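Local coordinates for protein transcription termination factor FttA (PDB 3AF6) that probably terminates transcription genome-wide as a zinc-dependent ribonuclease, cutting nascent RNA at the polymerase exit channel and degrading the released transcript from its 5' end, at residues K181-S186 with D334-L339; K230-F235 with L265-R270; T373-P378 with R478-Q483; I420-K425 with N582-T587. All blocks are in the same frame, centred on the assembly; numbering follows the deposited sequence.

Contact 1. Residues K181-S186 with D334-L339; sequences KPEYKS and DIRLTL
Asp334 sits where the 181-186 loop comes closest, and its side chain is flanked by Tyr184 and Ser186. This is the tight half of the contact. Tyr184 CB lies 4.0 Å from Asp334 CB, and with CG anti to the backbone N (chi1 -180°) the ring runs beside the aspartate, the two side chains pointing the same way. The phenol OH goes to Asp210 instead. The backbone oxygen Tyr184 O also packs on Asp334 CB, at 3.3 Å. Ser186 OG donates to Asp334 OD2 in a bond modelled very short, a length not to be pressed at this resolution. Thr209 also bonds OD2 and Ser212 bonds OD1, so the buried carboxylate is held at both oxygens. The looser half opens to solvent on the Glu183 side, Arg336 itself being buried. There Glu183 extends across Arg336 at about a right angle, and one oxygen takes the whole salt bridge: Glu183 OE2 accepts from Arg336 NH1 at 2.6 Å and NH2 at 2.7 Å, end-on and near the guanidinium plane. Asp330 provides NH1 with a second anion. The loop thus leads from the KH region past the 329-332/335-341 hairpin, an edge of the second sheet in the metallo-beta-lactamase alpha-beta/beta-alpha sandwich.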
loop_
_atom_site.group_PDB
_atom_site.type_symbol
_atom_site.label_atom_id
_atom_site.label_comp_id
_atom_site.label_asym_id
_atom_site.label_seq_id
_atom_site.Cartn_x
_atom_site.Cartn_y
_atom_site.Cartn_z
ATOM N N LYS A 181 -10.115 27.167 6.501
ATOM C CA LYS A 181 -11.333 27.597 7.177
ATOM C C LYS A 181 -11.697 26.569 8.236
ATOM O O LYS A 181 -11.168 25.463 8.231
ATOM C CB LYS A 181 -12.478 27.773 6.179
ATOM C CG LYS A 181 -12.843 26.528 5.412
ATOM C CD LYS A 181 -14.042 26.791 4.528
ATOM C CE LYS A 181 -15.258 27.170 5.348
ATOM N NZ LYS A 181 -16.438 27.358 4.469
ATOM N N PRO A 182 -12.591 26.924 9.170
ATOM C CA PRO A 182 -13.007 26.011 10.241
ATOM C C PRO A 182 -13.912 24.882 9.772
ATOM O O PRO A 182 -14.444 24.948 8.665
ATOM C CB PRO A 182 -13.700 26.944 11.229
ATOM C CG PRO A 182 -14.304 27.970 10.336
ATOM C CD PRO A 182 -13.178 28.260 9.372
ATOM N N GLU A 183 -14.085 23.860 10.616
ATOM C CA GLU A 183 -14.932 22.714 10.284
ATOM C C GLU A 183 -16.138 23.198 9.513
ATOM O O GLU A 183 -16.835 24.111 9.939
ATOM C CB GLU A 183 -15.384 21.959 11.540
ATOM C CG GLU A 183 -14.269 21.150 12.202
ATOM C CD GLU A 183 -14.790 20.007 13.085
ATOM O OE1 GLU A 183 -15.650 20.261 13.966
ATOM O OE2 GLU A 183 -14.328 18.855 12.899
ATOM N N TYR A 184 -16.379 22.569 8.375
ATOM C CA TYR A 184 -17.460 22.971 7.500
ATOM C C TYR A 184 -18.512 21.896 7.255
ATOM O O TYR A 184 -18.199 20.717 7.160
ATOM C CB TYR A 184 -16.843 23.417 6.172
ATOM C CG TYR A 184 -17.819 23.885 5.129
ATOM C CD1 TYR A 184 -18.711 24.921 5.402
ATOM C CD2 TYR A 184 -17.820 23.327 3.851
ATOM C CE1 TYR A 184 -19.582 25.399 4.414
ATOM C CE2 TYR A 184 -18.681 23.793 2.861
ATOM C CZ TYR A 184 -19.559 24.833 3.146
ATOM O OH TYR A 184 -20.396 25.326 2.169
ATOM N N LYS A 185 -19.766 22.319 7.152
ATOM C CA LYS A 185 -20.863 21.401 6.887
ATOM C C LYS A 185 -21.212 21.587 5.414
ATOM O O LYS A 185 -21.839 22.576 5.029
ATOM C CB LYS A 185 -22.070 21.732 7.770
ATOM C CG LYS A 185 -23.231 20.759 7.623
ATOM C CD LYS A 185 -24.440 21.201 8.447
ATOM C CE LYS A 185 -25.639 20.278 8.223
ATOM N NZ LYS A 185 -26.772 20.546 9.168
ATOM N N SER A 186 -20.787 20.622 4.605
ATOM C CA SER A 186 -20.987 20.626 3.159
ATOM C C SER A 186 -22.436 20.767 2.675
ATOM O O SER A 186 -23.369 20.228 3.284
ATOM C CB SER A 186 -20.395 19.341 2.571
ATOM O OG SER A 186 -19.119 19.054 3.119
ATOM N N ASP A 334 -13.834 20.052 5.341
ATOM C CA ASP A 334 -15.025 19.235 5.559
ATOM C C ASP A 334 -14.863 17.731 5.352
ATOM O O ASP A 334 -15.853 17.027 5.172
ATOM C CB ASP A 334 -16.175 19.752 4.687
ATOM C CG ASP A 334 -15.926 19.549 3.202
ATOM O OD1 ASP A 334 -14.759 19.351 2.803
ATOM O OD2 ASP A 334 -16.904 19.602 2.429
ATOM N N ILE A 335 -13.631 17.233 5.393
ATOM C CA ILE A 335 -13.388 15.805 5.214
ATOM C C ILE A 335 -12.378 15.291 6.216
ATOM O O ILE A 335 -11.287 15.836 6.329
ATOM C CB ILE A 335 -12.839 15.482 3.802
ATOM C CG1 ILE A 335 -13.894 15.787 2.735
ATOM C CG2 ILE A 335 -12.424 14.016 3.727
ATOM C CD1 ILE A 335 -13.431 15.500 1.326
ATOM N N ARG A 336 -12.738 14.235 6.938
ATOM C CA ARG A 336 -11.836 13.638 7.914
ATOM C C ARG A 336 -11.541 12.198 7.522
ATOM O O ARG A 336 -12.452 11.394 7.293
ATOM C CB ARG A 336 -12.446 13.680 9.309
ATOM C CG ARG A 336 -11.699 14.581 10.265
ATOM C CD ARG A 336 -12.101 14.268 11.677
ATOM N NE ARG A 336 -13.466 14.697 11.946
ATOM C CZ ARG A 336 -13.826 15.967 12.079
ATOM N NH1 ARG A 336 -12.914 16.922 11.970
ATOM N NH2 ARG A 336 -15.089 16.281 12.319
ATOM N N LEU A 337 -10.255 11.877 7.459
ATOM C CA LEU A 337 -9.800 10.554 7.052
ATOM C C LEU A 337 -9.350 9.617 8.155
ATOM O O LEU A 337 -8.739 10.024 9.140
ATOM C CB LEU A 337 -8.647 10.694 6.051
ATOM C CG LEU A 337 -7.938 9.411 5.605
ATOM C CD1 LEU A 337 -8.836 8.603 4.667
ATOM C CD2 LEU A 337 -6.638 9.782 4.899
ATOM N N THR A 338 -9.663 8.347 7.959
ATOM C CA THR A 338 -9.264 7.287 8.861
ATOM C C THR A 338 -9.096 6.082 7.949
ATOM O O THR A 338 -9.952 5.823 7.105
ATOM C CB THR A 338 -10.344 6.931 9.913
ATOM O OG1 THR A 338 -10.727 8.100 10.640
ATOM C CG2 THR A 338 -9.785 5.904 10.901
ATOM N N LEU A 339 -7.989 5.365 8.107
ATOM C CA LEU A 339 -7.726 4.172 7.312
ATOM C C LEU A 339 -7.887 2.954 8.218
ATOM O O LEU A 339 -7.542 2.998 9.404
ATOM C CB LEU A 339 -6.305 4.204 6.752
ATOM C CG LEU A 339 -5.931 5.344 5.808
ATOM C CD1 LEU A 339 -4.459 5.182 5.408
ATOM C CD2 LEU A 339 -6.840 5.330 4.583
#

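Contact 2. Residues K230-F235 with L265-R270; sequences KAFPHF and LPYLFR
Phe235, Phe232 and Tyr267 form an aromatic cluster, with Leu268 beside it. Phe235 is the residue that meets both partners: its CZ lies 3.8 Å from Tyr267 CD2, while Leu268 CD1 comes in at the ring edge, 3.8 Å from Phe235 CE1. The Phe235 and Tyr267 planes are oblique, inclined at 52°. Phe232 approaches less closely, its CE2 4.5 Å from Tyr267 OH and its ring at 46° to the tyrosine ring. Tyr267 meets both phenylalanines from the helix side, its CG anti to the backbone N (chi1 -175°) carrying the ring off the helix toward the loop. That helix follows a few residues after the metallo-beta-lactamase zinc-binding motif containing His256, His258, Asp260 and His261, and the Phe232 side chain is about 11 Å from that of Asp260. One layer out, Tyr271 meets the Tyr267 ring edge-to-face, Met264 and Leu307 pack on Phe232, and Ile252 of strand 251-253 backs Leu268. On the loop side, Arg202 bonds Phe232 O and Gln241 bonds Phe235 O.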
loop_
_atom_site.group_PDB
_atom_site.type_symbol
_atom_site.label_atom_id
_atom_site.label_comp_id
_atom_site.label_asym_id
_atom_site.label_seq_id
_atom_site.Cartn_x
_atom_site.Cartn_y
_atom_site.Cartn_z
ATOM N N LYS A 230 -7.956 3.184 -22.564
ATOM C CA LYS A 230 -8.473 2.080 -21.769
ATOM C C LYS A 230 -7.549 1.823 -20.579
ATOM O O LYS A 230 -7.947 1.186 -19.603
ATOM C CB LYS A 230 -8.572 0.815 -22.620
ATOM C CG LYS A 230 -9.989 0.382 -22.965
ATOM C CD LYS A 230 -10.769 -0.030 -21.714
ATOM C CE LYS A 230 -12.193 -0.451 -22.060
ATOM N NZ LYS A 230 -13.058 -0.649 -20.853
ATOM N N ALA A 231 -6.329 2.347 -20.655
ATOM C CA ALA A 231 -5.333 2.146 -19.611
ATOM C C ALA A 231 -5.273 3.193 -18.514
ATOM O O ALA A 231 -4.777 2.911 -17.417
ATOM C CB ALA A 231 -3.949 2.019 -20.242
ATOM N N PHE A 232 -5.745 4.402 -18.799
ATOM C CA PHE A 232 -5.688 5.462 -17.802
ATOM C C PHE A 232 -7.031 5.907 -17.287
ATOM O O PHE A 232 -8.056 5.714 -17.934
ATOM C CB PHE A 232 -5.028 6.732 -18.356
ATOM C CG PHE A 232 -3.696 6.520 -18.996
ATOM C CD1 PHE A 232 -2.924 5.402 -18.700
ATOM C CD2 PHE A 232 -3.193 7.479 -19.876
ATOM C CE1 PHE A 232 -1.677 5.241 -19.262
ATOM C CE2 PHE A 232 -1.943 7.333 -20.447
ATOM C CZ PHE A 232 -1.178 6.209 -20.142
ATOM N N PRO A 233 -7.037 6.510 -16.097
ATOM C CA PRO A 233 -8.271 7.018 -15.498
ATOM C C PRO A 233 -8.712 8.137 -16.454
ATOM O O PRO A 233 -7.890 8.707 -17.170
ATOM C CB PRO A 233 -7.795 7.577 -14.162
ATOM C CG PRO A 233 -6.711 6.646 -13.800
ATOM C CD PRO A 233 -5.953 6.468 -15.103
ATOM N N HIS A 234 -9.997 8.455 -16.470
ATOM C CA HIS A 234 -10.494 9.493 -17.359
ATOM C C HIS A 234 -10.018 10.908 -17.088
ATOM O O HIS A 234 -10.633 11.642 -16.317
ATOM C CB HIS A 234 -12.012 9.482 -17.374
ATOM C CG HIS A 234 -12.584 8.455 -18.285
ATOM N ND1 HIS A 234 -12.653 8.632 -19.650
ATOM C CD2 HIS A 234 -13.081 7.222 -18.040
ATOM C CE1 HIS A 234 -13.169 7.552 -20.206
ATOM N NE2 HIS A 234 -13.437 6.682 -19.249
ATOM N N PHE A 235 -8.925 11.286 -17.745
ATOM C CA PHE A 235 -8.375 12.635 -17.635
ATOM C C PHE A 235 -9.303 13.540 -18.423
ATOM O O PHE A 235 -9.287 14.762 -18.258
ATOM C CB PHE A 235 -6.986 12.710 -18.272
ATOM C CG PHE A 235 -5.872 12.319 -17.355
ATOM C CD1 PHE A 235 -5.349 13.234 -16.451
ATOM C CD2 PHE A 235 -5.314 11.048 -17.421
ATOM C CE1 PHE A 235 -4.274 12.890 -15.628
ATOM C CE2 PHE A 235 -4.240 10.699 -16.598
ATOM C CZ PHE A 235 -3.722 11.621 -15.706
ATOM N N LEU A 265 -0.210 7.421 -10.271
ATOM C CA LEU A 265 0.102 8.494 -9.342
ATOM C C LEU A 265 1.332 9.333 -9.719
ATOM O O LEU A 265 1.260 10.557 -9.752
ATOM C CB LEU A 265 0.240 7.920 -7.934
ATOM C CG LEU A 265 0.429 8.873 -6.750
ATOM C CD1 LEU A 265 -0.591 10.013 -6.762
ATOM C CD2 LEU A 265 0.289 8.055 -5.486
ATOM N N PRO A 266 2.475 8.694 -10.025
ATOM C CA PRO A 266 3.629 9.528 -10.377
ATOM C C PRO A 266 3.487 10.280 -11.715
ATOM O O PRO A 266 4.098 11.334 -11.917
ATOM C CB PRO A 266 4.793 8.540 -10.335
ATOM C CG PRO A 266 4.155 7.248 -10.644
ATOM C CD PRO A 266 2.857 7.277 -9.915
ATOM N N TYR A 267 2.659 9.753 -12.609
ATOM C CA TYR A 267 2.406 10.389 -13.900
ATOM C C TYR A 267 1.959 11.826 -13.660
ATOM O O TYR A 267 2.254 12.737 -14.439
ATOM C CB TYR A 267 1.283 9.653 -14.621
ATOM C CG TYR A 267 1.003 10.133 -16.025
ATOM C CD1 TYR A 267 1.713 9.614 -17.110
ATOM C CD2 TYR A 267 -0.011 11.057 -16.281
ATOM C CE1 TYR A 267 1.418 9.992 -18.411
ATOM C CE2 TYR A 267 -0.315 11.443 -17.582
ATOM C CZ TYR A 267 0.404 10.902 -18.640
ATOM O OH TYR A 267 0.120 11.266 -19.934
ATOM N N LEU A 268 1.234 12.009 -12.563
ATOM C CA LEU A 268 0.699 13.305 -12.185
ATOM C C LEU A 268 1.763 14.366 -11.972
ATOM O O LEU A 268 1.544 15.536 -12.291
ATOM C CB LEU A 268 -0.147 13.149 -10.925
ATOM C CG LEU A 268 -1.653 13.400 -11.022
ATOM C CD1 LEU A 268 -2.186 13.101 -12.427
ATOM C CD2 LEU A 268 -2.343 12.545 -9.959
ATOM N N PHE A 269 2.907 13.961 -11.431
ATOM C CA PHE A 269 4.003 14.884 -11.164
ATOM C C PHE A 269 4.832 15.120 -12.425
ATOM O O PHE A 269 5.336 16.218 -12.653
ATOM C CB PHE A 269 4.878 14.330 -10.034
ATOM C CG PHE A 269 4.198 14.315 -8.689
ATOM C CD1 PHE A 269 4.034 15.486 -7.967
ATOM C CD2 PHE A 269 3.703 13.132 -8.158
ATOM C CE1 PHE A 269 3.382 15.488 -6.722
ATOM C CE2 PHE A 269 3.049 13.123 -6.913
ATOM C CZ PHE A 269 2.892 14.308 -6.198
ATOM N N ARG A 270 4.970 14.085 -13.246
ATOM C CA ARG A 270 5.719 14.196 -14.489
ATOM C C ARG A 270 5.220 15.404 -15.279
ATOM O O ARG A 270 6.006 16.107 -15.897
ATOM C CB ARG A 270 5.546 12.928 -15.328
ATOM C CG ARG A 270 6.181 12.999 -16.715
ATOM C CD ARG A 270 5.694 11.862 -17.595
ATOM N NE ARG A 270 6.208 11.951 -18.959
ATOM C CZ ARG A 270 5.703 11.279 -19.992
ATOM N NH1 ARG A 270 4.668 10.465 -19.818
ATOM N NH2 ARG A 270 6.224 11.423 -21.205
#

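Contact 3. Residues T373-P378 with R478-Q483; sequences TRLLEP and RRLREQ
Glu377 and Arg478 join the metallo-beta-lactamase domain to the beta-CASP domain, the pairing of domains that defines this nuclease family; the 373-378 loop follows zinc ligand Asp367 in the chain. The polar part is a salt bridge in which each carboxylate oxygen has a separate task. Glu377 OE1 takes a weak bond from Arg478 NH2 at 2.9 Å. Glu377 OE2 accepts twice, from Arg478 NE at 3.3 Å, coming from above the carboxylate plane, and from the backbone Arg478 N at 3.0 Å, nearly along the C-O bond. This last bond puts the acid at the start of helix 478-482, whose dipole would probably favour its negative charge. The two side chains cross at about a right angle, with their flat groups 30° apart. The apolar part centres on Leu480, pointing from the helix toward the loop, where Leu476 and Phe492 also pack on Leu375. Arg374 directs its guanidinium to Glu445 and Glu409, binding the loop to further beta-CASP helices. Within the loop, Thr373 OG1 accepts from Leu376 N in an ST motif, fixing the bend. Leu480 CD1 touches both loop residues, 3.3 Å from Arg374 O and 3.5 Å from Leu375 CD2.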
loop_
_atom_site.group_PDB
_atom_site.type_symbol
_atom_site.label_atom_id
_atom_site.label_comp_id
_atom_site.label_asym_id
_atom_site.label_seq_id
_atom_site.Cartn_x
_atom_site.Cartn_y
_atom_site.Cartn_z
ATOM N N THR A 373 -5.755 -15.102 6.639
ATOM C CA THR A 373 -4.782 -15.625 5.683
ATOM C C THR A 373 -3.476 -15.675 6.461
ATOM O O THR A 373 -3.394 -15.161 7.575
ATOM C CB THR A 373 -4.598 -14.713 4.427
ATOM O OG1 THR A 373 -4.266 -13.376 4.843
ATOM C CG2 THR A 373 -5.855 -14.712 3.563
ATOM N N ARG A 374 -2.459 -16.286 5.871
ATOM C CA ARG A 374 -1.167 -16.415 6.524
ATOM C C ARG A 374 -0.594 -15.079 6.972
ATOM O O ARG A 374 -0.056 -14.955 8.068
ATOM C CB ARG A 374 -0.189 -17.080 5.571
ATOM C CG ARG A 374 -0.563 -18.487 5.171
ATOM C CD ARG A 374 0.010 -19.473 6.168
ATOM N NE ARG A 374 0.081 -20.832 5.638
ATOM C CZ ARG A 374 0.936 -21.749 6.077
ATOM N NH1 ARG A 374 1.793 -21.450 7.050
ATOM N NH2 ARG A 374 0.927 -22.966 5.550
ATOM N N LEU A 375 -0.720 -14.071 6.123
ATOM C CA LEU A 375 -0.166 -12.759 6.422
ATOM C C LEU A 375 -1.083 -11.738 7.096
ATOM O O LEU A 375 -0.608 -10.868 7.832
ATOM C CB LEU A 375 0.368 -12.145 5.124
ATOM C CG LEU A 375 1.629 -12.740 4.495
ATOM C CD1 LEU A 375 1.665 -12.440 3.011
ATOM C CD2 LEU A 375 2.847 -12.146 5.180
ATOM N N LEU A 376 -2.389 -11.843 6.871
ATOM C CA LEU A 376 -3.287 -10.831 7.398
ATOM C C LEU A 376 -4.583 -11.264 8.083
ATOM O O LEU A 376 -4.999 -12.420 8.017
ATOM C CB LEU A 376 -3.611 -9.871 6.251
ATOM C CG LEU A 376 -2.402 -9.381 5.443
ATOM C CD1 LEU A 376 -2.877 -8.704 4.190
ATOM C CD2 LEU A 376 -1.553 -8.419 6.280
ATOM N N GLU A 377 -5.218 -10.298 8.734
ATOM C CA GLU A 377 -6.481 -10.506 9.426
ATOM C C GLU A 377 -7.614 -9.948 8.563
ATOM O O GLU A 377 -7.437 -8.959 7.844
ATOM C CB GLU A 377 -6.454 -9.800 10.782
ATOM C CG GLU A 377 -5.600 -10.507 11.819
ATOM C CD GLU A 377 -5.275 -9.638 13.012
ATOM O OE1 GLU A 377 -6.175 -8.921 13.499
ATOM O OE2 GLU A 377 -4.119 -9.681 13.474
ATOM N N PRO A 378 -8.800 -10.561 8.638
ATOM C CA PRO A 378 -9.918 -10.076 7.828
ATOM C C PRO A 378 -10.120 -8.577 7.968
ATOM O O PRO A 378 -9.822 -8.002 9.012
ATOM C CB PRO A 378 -11.103 -10.894 8.342
ATOM C CG PRO A 378 -10.726 -11.189 9.764
ATOM C CD PRO A 378 -9.262 -11.517 9.662
ATOM N N ARG A 478 -1.382 -10.734 14.079
ATOM C CA ARG A 478 -0.798 -10.830 15.407
ATOM C C ARG A 478 0.121 -12.035 15.567
ATOM O O ARG A 478 1.167 -11.940 16.204
ATOM C CB ARG A 478 -1.911 -10.882 16.451
ATOM C CG ARG A 478 -2.378 -9.510 16.888
ATOM C CD ARG A 478 -3.718 -9.566 17.580
ATOM N NE ARG A 478 -4.806 -9.836 16.647
ATOM C CZ ARG A 478 -6.094 -9.777 16.971
ATOM N NH1 ARG A 478 -6.465 -9.464 18.209
ATOM N NH2 ARG A 478 -7.014 -10.018 16.048
ATOM N N ARG A 479 -0.265 -13.164 14.985
ATOM C CA ARG A 479 0.550 -14.366 15.082
ATOM C C ARG A 479 1.887 -14.165 14.390
ATOM O O ARG A 479 2.944 -14.180 15.025
ATOM C CB ARG A 479 -0.175 -15.559 14.460
ATOM C CG ARG A 479 0.556 -16.875 14.661
ATOM C CD ARG A 479 -0.341 -18.077 14.394
ATOM N NE ARG A 479 -0.311 -18.497 12.994
ATOM C CZ ARG A 479 -0.953 -19.562 12.522
ATOM N NH1 ARG A 479 -1.682 -20.311 13.346
ATOM N NH2 ARG A 479 -0.856 -19.891 11.234
ATOM N N LEU A 480 1.831 -13.970 13.082
ATOM C CA LEU A 480 3.031 -13.765 12.290
ATOM C C LEU A 480 3.852 -12.602 12.849
ATOM O O LEU A 480 5.071 -12.586 12.712
ATOM C CB LEU A 480 2.643 -13.483 10.838
ATOM C CG LEU A 480 3.539 -14.038 9.734
ATOM C CD1 LEU A 480 2.953 -13.660 8.385
ATOM C CD2 LEU A 480 4.938 -13.494 9.876
ATOM N N ARG A 481 3.188 -11.639 13.486
ATOM C CA ARG A 481 3.884 -10.483 14.041
ATOM C C ARG A 481 4.815 -10.838 15.184
ATOM O O ARG A 481 6.016 -10.573 15.122
ATOM C CB ARG A 481 2.903 -9.436 14.548
ATOM C CG ARG A 481 3.616 -8.189 15.038
ATOM C CD ARG A 481 2.739 -7.344 15.920
ATOM N NE ARG A 481 1.386 -7.300 15.398
ATOM C CZ ARG A 481 0.454 -6.463 15.831
ATOM N NH1 ARG A 481 -0.760 -6.499 15.295
ATOM N NH2 ARG A 481 0.743 -5.583 16.785
ATOM N N GLU A 482 4.247 -11.413 16.242
ATOM C CA GLU A 482 5.024 -11.809 17.413
ATOM C C GLU A 482 6.109 -12.794 16.973
ATOM O O GLU A 482 7.246 -12.748 17.445
ATOM C CB GLU A 482 4.103 -12.458 18.453
ATOM C CG GLU A 482 2.908 -11.593 18.860
ATOM C CD GLU A 482 3.306 -10.310 19.588
ATOM O OE1 GLU A 482 3.936 -10.404 20.664
ATOM O OE2 GLU A 482 2.984 -9.206 19.090
ATOM N N GLN A 483 5.744 -13.675 16.050
ATOM C CA GLN A 483 6.662 -14.670 15.519
ATOM C C GLN A 483 7.838 -13.986 14.826
ATOM O O GLN A 483 8.770 -14.650 14.377
ATOM C CB GLN A 483 5.927 -15.557 14.516
ATOM C CG GLN A 483 6.709 -16.767 14.046
ATOM C CD GLN A 483 5.909 -17.620 13.088
ATOM O OE1 GLN A 483 4.682 -17.678 13.172
ATOM N NE2 GLN A 483 6.600 -18.307 12.184
#

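Contact 4. Residues I420-K425 with N582-T587; sequences IKRGGK and NMEVHT
Arg422 reaches from the turn after helix 405-420 to Glu584 on the edge strand of the parallel beta-CASP sheet; strand 544-547 lies between 584-587 and 425-429, the strand this turn feeds. The arginine's CG lies between its backbone N and carbonyl carbon (chi1 55°), and from there the chain runs fully extended to NE, long enough to span that gap. The carboxylate does not lie flat against the guanidinium: their planes are 75° apart. Glu584 instead brings its methylene to the guanidinium edge, CG lying in the plane of that group, and the salt bridge uses a single pair, NH2 with OE1. That pair is modelled very short, so its exact length is doubtful. Ser544 gives NH2 a further, weak bond. His586, two residues along the same strand, faces the same way as Glu584 and turns its ring edge to OE1, which lies near the imidazole plane. The imidazole approaches from above the carboxylate plane, 81° out of it, with His586 NE2 donating to Glu584 OE1 at 3.1 Å.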
loop_
_atom_site.group_PDB
_atom_site.type_symbol
_atom_site.label_atom_id
_atom_site.label_comp_id
_atom_site.label_asym_id
_atom_site.label_seq_id
_atom_site.Cartn_x
_atom_site.Cartn_y
_atom_site.Cartn_z
ATOM N N ILE A 420 7.756 -32.403 -10.066
ATOM C CA ILE A 420 9.144 -32.675 -9.711
ATOM C C ILE A 420 9.456 -34.114 -10.093
ATOM O O ILE A 420 10.528 -34.420 -10.612
ATOM C CB ILE A 420 9.392 -32.540 -8.195
ATOM C CG1 ILE A 420 8.924 -31.174 -7.693
ATOM C CG2 ILE A 420 10.868 -32.739 -7.902
ATOM C CD1 ILE A 420 9.622 -30.009 -8.342
ATOM N N LYS A 421 8.497 -34.994 -9.823
ATOM C CA LYS A 421 8.641 -36.411 -10.121
ATOM C C LYS A 421 8.988 -36.648 -11.584
ATOM O O LYS A 421 9.985 -37.303 -11.882
ATOM C CB LYS A 421 7.354 -37.161 -9.761
ATOM C CG LYS A 421 7.527 -38.200 -8.656
ATOM C CD LYS A 421 8.054 -37.575 -7.365
ATOM C CE LYS A 421 8.266 -38.632 -6.278
ATOM N NZ LYS A 421 8.818 -38.055 -5.012
ATOM N N ARG A 422 8.174 -36.121 -12.495
ATOM C CA ARG A 422 8.441 -36.304 -13.918
ATOM C C ARG A 422 9.592 -35.417 -14.389
ATOM O O ARG A 422 9.742 -35.148 -15.585
ATOM C CB ARG A 422 7.182 -36.031 -14.743
ATOM C CG ARG A 422 6.553 -34.680 -14.517
ATOM C CD ARG A 422 5.218 -34.592 -15.234
ATOM N NE ARG A 422 4.598 -33.283 -15.047
ATOM C CZ ARG A 422 3.431 -32.924 -15.573
ATOM N NH1 ARG A 422 2.740 -33.776 -16.322
ATOM N NH2 ARG A 422 2.963 -31.703 -15.358
ATOM N N GLY A 423 10.405 -34.980 -13.431
ATOM C CA GLY A 423 11.554 -34.144 -13.731
ATOM C C GLY A 423 11.197 -32.868 -14.460
ATOM O O GLY A 423 11.431 -32.749 -15.662
ATOM N N GLY A 424 10.630 -31.910 -13.733
ATOM C CA GLY A 424 10.250 -30.651 -14.340
ATOM C C GLY A 424 10.384 -29.484 -13.385
ATOM O O GLY A 424 11.016 -29.586 -12.333
ATOM N N LYS A 425 9.791 -28.360 -13.761
ATOM C CA LYS A 425 9.835 -27.169 -12.929
ATOM C C LYS A 425 8.437 -26.590 -12.793
ATOM O O LYS A 425 7.579 -26.776 -13.665
ATOM C CB LYS A 425 10.773 -26.132 -13.547
ATOM C CG LYS A 425 12.196 -26.620 -13.675
ATOM C CD LYS A 425 13.098 -25.600 -14.336
ATOM C CE LYS A 425 14.461 -26.217 -14.585
ATOM N NZ LYS A 425 14.300 -27.530 -15.284
ATOM N N ASN A 582 2.765 -26.231 -24.093
ATOM C CA ASN A 582 2.555 -27.657 -23.860
ATOM C C ASN A 582 2.573 -27.966 -22.366
ATOM O O ASN A 582 1.869 -28.860 -21.906
ATOM C CB ASN A 582 3.633 -28.483 -24.561
ATOM C CG ASN A 582 3.754 -28.150 -26.028
ATOM O OD1 ASN A 582 2.754 -28.070 -26.743
ATOM N ND2 ASN A 582 4.981 -27.960 -26.491
ATOM N N MET A 583 3.394 -27.226 -21.623
ATOM C CA MET A 583 3.515 -27.383 -20.178
ATOM C C MET A 583 2.109 -27.441 -19.587
ATOM O O MET A 583 1.156 -26.981 -20.223
ATOM C CB MET A 583 4.254 -26.179 -19.589
ATOM C CG MET A 583 3.426 -24.889 -19.617
ATOM S SD MET A 583 4.255 -23.402 -18.985
ATOM C CE MET A 583 5.346 -24.092 -17.723
ATOM N N GLU A 584 1.978 -27.997 -18.383
ATOM C CA GLU A 584 0.670 -28.085 -17.732
ATOM C C GLU A 584 0.190 -26.747 -17.191
ATOM O O GLU A 584 0.960 -25.994 -16.593
ATOM C CB GLU A 584 0.694 -29.086 -16.577
ATOM C CG GLU A 584 0.499 -30.535 -16.986
ATOM C CD GLU A 584 -0.027 -31.378 -15.841
ATOM O OE1 GLU A 584 0.615 -31.383 -14.767
ATOM O OE2 GLU A 584 -1.087 -32.026 -16.013
ATOM N N VAL A 585 -1.094 -26.470 -17.386
ATOM C CA VAL A 585 -1.696 -25.223 -16.917
ATOM C C VAL A 585 -2.676 -25.490 -15.768
ATOM O O VAL A 585 -3.723 -26.116 -15.967
ATOM C CB VAL A 585 -2.459 -24.504 -18.072
ATOM C CG1 VAL A 585 -2.968 -23.146 -17.600
ATOM C CG2 VAL A 585 -1.552 -24.343 -19.287
ATOM N N HIS A 586 -2.337 -25.011 -14.574
ATOM C CA HIS A 586 -3.186 -25.199 -13.397
ATOM C C HIS A 586 -3.612 -23.869 -12.788
ATOM O O HIS A 586 -2.849 -22.898 -12.798
ATOM C CB HIS A 586 -2.444 -25.993 -12.318
ATOM C CG HIS A 586 -2.041 -27.366 -12.740
ATOM N ND1 HIS A 586 -2.956 -28.370 -12.979
ATOM C CD2 HIS A 586 -0.822 -27.902 -12.981
ATOM C CE1 HIS A 586 -2.318 -29.465 -13.350
ATOM N NE2 HIS A 586 -1.021 -29.207 -13.360
ATOM N N THR A 587 -4.823 -23.827 -12.244
ATOM C CA THR A 587 -5.320 -22.618 -11.605
ATOM C C THR A 587 -5.758 -22.935 -10.178
ATOM O O THR A 587 -6.680 -23.718 -9.965
ATOM C CB THR A 587 -6.522 -22.004 -12.369
ATOM O OG1 THR A 587 -6.094 -21.539 -13.654
ATOM C CG2 THR A 587 -7.101 -20.830 -11.596
#

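Contact 1 is the most buried, though Glu183 leaves one ionic end exposed; contacts 2 and 3 are partly buried, and contact 4 is at the surface, 33 Å from the chain centre. Contact 2 rests on rings and a leucine near the zinc motif, without an ion pair. The other three use acid-arginine pairs, with the acid on the loop in 1 and 3 but on the strand in 4. Contact 2 lies wholly in the lactamase fold; contacts 1 and 3 tie it to the KH region and to beta-CASP. Contacts 3 and 4 alternate along the chain, their centres about 31 Å apart: one fastens the beta-CASP domain to the lactamase domain, the other links a turn to the edge strand of the beta-CASP sheet.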